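Lipoxygenase (Cyanothece sp., PDB 5EK8) probably catalyses, with a non-heme iron, the insertion of both atoms of molecular oxygen into polyunsaturated fatty acids as a 9R-lipoxygenase. Local coordinates at residues Tyr162-Ile174 / Val365-Arg379. Residues are numbered along the deposited sequence; the frame is centred on the assembly and turned at random.
Sequences YWPYDPNSPFARI and VQMEQYAVACFRNLR
Trp163 lies nearly parallel to the Phe375 ring, the planes 5° apart, but the rings are slid so far past each other that they barely overlap; what sits over the centre of the six-membered ring of Trp163 is Phe375 CB, a CH-pi contact 3.5 Å from the centroid. Ile174 CD1 packs on the opposite face of the indole. One turn back along the helix, Val372 parts its methyls: CG1, anti to the backbone N (chi1 177°), lies over a face of Tyr165, while CG2 turns to the backbone at Ile174. The Tyr165 ring also leans on one face of the Arg376 guanidinium, their planes 38° apart. Arg376 NH1 donates a hydrogen bond to Trp163 O (2.9 Å), coming from above the carbonyl plane, and salt bridges to Asp491 and Asp63 further fix the guanidinium. Glu368, its chain extended, divides its carboxylate: OE1 accepts a nearly straight bond from Ile174 N (3.1 Å) on its anti side, tilted out of the carboxylate plane. OE2 forms a salt bridge, weak as a hydrogen bond, with Arg173 NE at 3.0 Å. Asn398 also binds OE2, and Asp402 holds the far end of Arg173. Toward the iron, Val365 CG1 meets a face of Phe171, 3.7 Å from the ring centroid. The contact thus lays the linker that follows the β-sheet PLAT domain along the end of helix 337-377, the long lipoxygenase core helix that supplies two of the iron ligands, His359 and His364.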
# COMPACT_ATOMS: atom_id res chain seq x y z
N TYR A 162 2.47 11.55 -18.33
CA TYR A 162 1.46 11.60 -17.28
C TYR A 162 1.34 10.26 -16.56
O TYR A 162 0.89 9.27 -17.14
CB TYR A 162 0.10 12.01 -17.86
CG TYR A 162 -0.95 12.29 -16.81
CD1 TYR A 162 -1.99 11.40 -16.59
CD2 TYR A 162 -0.88 13.44 -16.03
CE1 TYR A 162 -2.95 11.65 -15.63
CE2 TYR A 162 -1.84 13.71 -15.06
CZ TYR A 162 -2.88 12.81 -14.87
OH TYR A 162 -3.84 13.05 -13.92
N TRP A 163 1.74 10.26 -15.29
CA TRP A 163 1.77 9.05 -14.46
C TRP A 163 2.46 7.89 -15.17
O TRP A 163 1.86 6.83 -15.36
CB TRP A 163 0.36 8.64 -14.05
CG TRP A 163 -0.19 9.45 -12.91
CD1 TRP A 163 -0.59 10.75 -12.96
CD2 TRP A 163 -0.40 9.00 -11.57
NE1 TRP A 163 -1.04 11.15 -11.72
CE2 TRP A 163 -0.94 10.09 -10.85
CE3 TRP A 163 -0.20 7.79 -10.90
CZ2 TRP A 163 -1.26 10.01 -9.50
CZ3 TRP A 163 -0.53 7.71 -9.56
CH2 TRP A 163 -1.05 8.81 -8.87
N PRO A 164 3.73 8.08 -15.56
CA PRO A 164 4.40 7.05 -16.35
C PRO A 164 4.68 5.80 -15.52
O PRO A 164 4.85 5.90 -14.31
CB PRO A 164 5.71 7.72 -16.77
CG PRO A 164 5.98 8.71 -15.69
CD PRO A 164 4.63 9.21 -15.25
N TYR A 165 4.71 4.64 -16.18
CA TYR A 165 5.03 3.40 -15.50
C TYR A 165 6.54 3.24 -15.34
O TYR A 165 7.31 3.64 -16.21
CB TYR A 165 4.47 2.20 -16.26
CG TYR A 165 3.01 1.93 -16.00
CD1 TYR A 165 2.61 1.23 -14.88
CD2 TYR A 165 2.03 2.36 -16.88
CE1 TYR A 165 1.28 0.97 -14.63
CE2 TYR A 165 0.69 2.11 -16.64
CZ TYR A 165 0.33 1.41 -15.51
OH TYR A 165 -1.00 1.15 -15.25
N ASP A 166 6.95 2.67 -14.21
CA ASP A 166 8.35 2.35 -13.96
C ASP A 166 8.72 1.10 -14.76
O ASP A 166 8.18 0.02 -14.51
CB ASP A 166 8.60 2.13 -12.47
CG ASP A 166 10.08 2.15 -12.11
OD1 ASP A 166 10.39 2.39 -10.92
OD2 ASP A 166 10.93 1.92 -12.99
N PRO A 167 9.65 1.24 -15.72
CA PRO A 167 10.07 0.11 -16.55
C PRO A 167 11.15 -0.75 -15.90
O PRO A 167 11.56 -1.76 -16.47
CB PRO A 167 10.61 0.79 -17.81
CG PRO A 167 11.16 2.08 -17.31
CD PRO A 167 10.27 2.50 -16.15
N ASN A 168 11.61 -0.35 -14.72
CA ASN A 168 12.67 -1.07 -14.03
C ASN A 168 12.15 -1.93 -12.89
O ASN A 168 12.90 -2.68 -12.27
CB ASN A 168 13.71 -0.09 -13.49
CG ASN A 168 14.54 0.54 -14.60
OD1 ASN A 168 14.94 -0.14 -15.54
ND2 ASN A 168 14.78 1.84 -14.49
N SER A 169 10.85 -1.83 -12.62
CA SER A 169 10.25 -2.60 -11.55
C SER A 169 9.62 -3.88 -12.07
O SER A 169 9.07 -3.91 -13.17
CB SER A 169 9.18 -1.78 -10.81
OG SER A 169 8.52 -2.58 -9.85
N PRO A 170 9.71 -4.96 -11.28
CA PRO A 170 8.97 -6.20 -11.55
C PRO A 170 7.48 -6.01 -11.29
O PRO A 170 6.68 -6.92 -11.52
CB PRO A 170 9.59 -7.19 -10.56
CG PRO A 170 10.14 -6.34 -9.45
CD PRO A 170 10.61 -5.09 -10.12
N PHE A 171 7.12 -4.83 -10.80
CA PHE A 171 5.73 -4.52 -10.47
C PHE A 171 5.24 -3.32 -11.26
O PHE A 171 6.03 -2.52 -11.75
CB PHE A 171 5.59 -4.25 -8.97
CG PHE A 171 6.20 -5.31 -8.10
CD1 PHE A 171 5.71 -6.61 -8.11
CD2 PHE A 171 7.25 -5.00 -7.24
CE1 PHE A 171 6.27 -7.58 -7.30
CE2 PHE A 171 7.81 -5.97 -6.43
CZ PHE A 171 7.32 -7.27 -6.46
N ALA A 172 3.93 -3.21 -11.38
CA ALA A 172 3.34 -2.01 -11.97
C ALA A 172 3.37 -0.87 -10.95
O ALA A 172 2.58 -0.83 -10.01
CB ALA A 172 1.93 -2.28 -12.42
N ARG A 173 4.32 0.04 -11.15
CA ARG A 173 4.53 1.17 -10.25
C ARG A 173 4.75 2.45 -11.05
O ARG A 173 5.08 2.40 -12.23
CB ARG A 173 5.72 0.92 -9.33
CG ARG A 173 5.66 -0.39 -8.56
CD ARG A 173 6.74 -0.44 -7.50
NE ARG A 173 6.66 0.74 -6.65
CZ ARG A 173 7.54 1.06 -5.71
NH1 ARG A 173 8.59 0.28 -5.49
NH2 ARG A 173 7.36 2.16 -5.00
N ILE A 174 4.56 3.59 -10.40
CA ILE A 174 4.82 4.87 -11.05
C ILE A 174 6.32 5.09 -11.14
O ILE A 174 7.09 4.59 -10.32
CB ILE A 174 4.15 6.04 -10.29
CG1 ILE A 174 4.13 7.30 -11.17
CG2 ILE A 174 4.85 6.31 -8.97
CD1 ILE A 174 3.36 8.45 -10.57
N VAL A 365 2.09 -3.12 -2.85
CA VAL A 365 2.42 -3.42 -4.23
C VAL A 365 1.17 -3.73 -5.06
O VAL A 365 1.01 -3.18 -6.15
CB VAL A 365 3.39 -4.59 -4.32
CG1 VAL A 365 3.74 -4.88 -5.78
CG2 VAL A 365 4.64 -4.30 -3.51
N GLN A 366 0.30 -4.58 -4.54
CA GLN A 366 -0.86 -4.98 -5.32
C GLN A 366 -1.78 -3.80 -5.63
O GLN A 366 -2.43 -3.76 -6.68
CB GLN A 366 -1.66 -6.08 -4.61
CG GLN A 366 -2.75 -6.67 -5.49
CD GLN A 366 -3.75 -7.54 -4.74
OE1 GLN A 366 -4.76 -7.97 -5.31
NE2 GLN A 366 -3.47 -7.81 -3.46
N MET A 367 -1.83 -2.82 -4.73
CA MET A 367 -2.74 -1.70 -4.91
C MET A 367 -2.11 -0.55 -5.70
O MET A 367 -2.84 0.27 -6.28
CB MET A 367 -3.24 -1.19 -3.56
CG MET A 367 -4.20 -2.14 -2.84
SD MET A 367 -5.72 -2.49 -3.76
CE MET A 367 -5.38 -4.13 -4.39
N GLU A 368 -0.78 -0.48 -5.74
CA GLU A 368 -0.14 0.59 -6.51
C GLU A 368 -0.52 0.54 -7.99
O GLU A 368 -0.69 1.57 -8.63
CB GLU A 368 1.39 0.55 -6.36
CG GLU A 368 2.09 1.55 -7.29
CD GLU A 368 3.41 2.06 -6.76
OE1 GLU A 368 3.97 2.99 -7.38
OE2 GLU A 368 3.89 1.55 -5.73
N GLN A 369 -0.66 -0.67 -8.54
CA GLN A 369 -0.98 -0.83 -9.96
C GLN A 369 -2.36 -0.26 -10.26
O GLN A 369 -2.57 0.43 -11.27
CB GLN A 369 -0.90 -2.31 -10.37
CG GLN A 369 -1.91 -3.24 -9.73
CD GLN A 369 -1.61 -4.72 -10.00
OE1 GLN A 369 -1.10 -5.08 -11.07
NE2 GLN A 369 -1.93 -5.57 -9.03
N TYR A 370 -3.30 -0.52 -9.35
CA TYR A 370 -4.64 0.02 -9.47
C TYR A 370 -4.62 1.53 -9.33
O TYR A 370 -5.36 2.22 -10.00
CB TYR A 370 -5.56 -0.59 -8.43
CG TYR A 370 -5.84 -2.05 -8.66
CD1 TYR A 370 -6.70 -2.46 -9.69
CD2 TYR A 370 -5.26 -3.02 -7.86
CE1 TYR A 370 -6.96 -3.80 -9.90
CE2 TYR A 370 -5.51 -4.35 -8.07
CZ TYR A 370 -6.36 -4.74 -9.09
OH TYR A 370 -6.61 -6.08 -9.28
N ALA A 371 -3.76 2.03 -8.44
CA ALA A 371 -3.61 3.47 -8.28
C ALA A 371 -3.16 4.12 -9.58
O ALA A 371 -3.85 4.99 -10.13
CB ALA A 371 -2.62 3.79 -7.17
N VAL A 372 -2.01 3.69 -10.09
CA VAL A 372 -1.45 4.24 -11.31
C VAL A 372 -2.44 4.19 -12.47
O VAL A 372 -2.69 5.21 -13.11
CB VAL A 372 -0.16 3.51 -11.72
CG1 VAL A 372 0.36 4.06 -13.03
CG2 VAL A 372 0.90 3.64 -10.62
N ALA A 373 -3.02 3.02 -12.71
CA ALA A 373 -4.01 2.88 -13.78
C ALA A 373 -5.18 3.85 -13.58
O ALA A 373 -5.61 4.54 -14.52
CB ALA A 373 -4.52 1.46 -13.84
N CYS A 374 -5.68 3.90 -12.35
CA CYS A 374 -6.82 4.74 -11.99
C CYS A 374 -6.58 6.20 -12.34
O CYS A 374 -7.34 6.80 -13.09
CB CYS A 374 -7.13 4.61 -10.50
SG CYS A 374 -8.29 5.85 -9.87
N PHE A 375 -5.51 6.76 -11.78
CA PHE A 375 -5.21 8.17 -12.01
C PHE A 375 -4.81 8.41 -13.46
O PHE A 375 -4.90 9.54 -13.95
CB PHE A 375 -4.10 8.64 -11.06
CG PHE A 375 -4.59 8.92 -9.67
CD1 PHE A 375 -5.18 10.13 -9.35
CD2 PHE A 375 -4.47 7.96 -8.67
CE1 PHE A 375 -5.63 10.39 -8.07
CE2 PHE A 375 -4.92 8.21 -7.39
CZ PHE A 375 -5.50 9.43 -7.09
N ARG A 376 -4.39 7.36 -14.14
CA ARG A 376 -4.05 7.48 -15.55
C ARG A 376 -5.29 7.65 -16.42
O ARG A 376 -5.26 8.42 -17.37
CB ARG A 376 -3.26 6.26 -16.02
CG ARG A 376 -1.77 6.36 -15.82
CD ARG A 376 -1.08 5.07 -16.26
NE ARG A 376 -1.04 4.94 -17.72
CZ ARG A 376 0.02 5.25 -18.46
NH1 ARG A 376 1.13 5.69 -17.88
NH2 ARG A 376 -0.03 5.11 -19.78
N ASN A 377 -6.37 6.94 -16.09
CA ASN A 377 -7.47 6.84 -17.05
C ASN A 377 -8.87 7.26 -16.57
O ASN A 377 -9.80 7.32 -17.37
CB ASN A 377 -7.55 5.39 -17.55
CG ASN A 377 -6.26 4.93 -18.19
OD1 ASN A 377 -5.96 5.26 -19.34
ND2 ASN A 377 -5.48 4.15 -17.45
N LEU A 378 -9.02 7.57 -15.28
CA LEU A 378 -10.34 7.89 -14.75
C LEU A 378 -10.50 9.38 -14.46
O LEU A 378 -9.97 9.89 -13.47
CB LEU A 378 -10.62 7.08 -13.48
CG LEU A 378 -10.67 5.57 -13.69
CD1 LEU A 378 -11.04 4.85 -12.40
CD2 LEU A 378 -11.65 5.22 -14.82
N ARG A 379 -11.24 10.07 -15.33
CA ARG A 379 -11.48 11.51 -15.17
C ARG A 379 -12.97 11.87 -15.21
O ARG A 379 -13.55 12.23 -14.18
CB ARG A 379 -10.74 12.29 -16.26
CG ARG A 379 -9.35 12.71 -15.85
CD ARG A 379 -8.47 13.02 -17.04
NE ARG A 379 -7.19 12.34 -16.89
CZ ARG A 379 -6.77 11.36 -17.68
NH1 ARG A 379 -5.59 10.80 -17.46
NH2 ARG A 379 -7.51 10.95 -18.69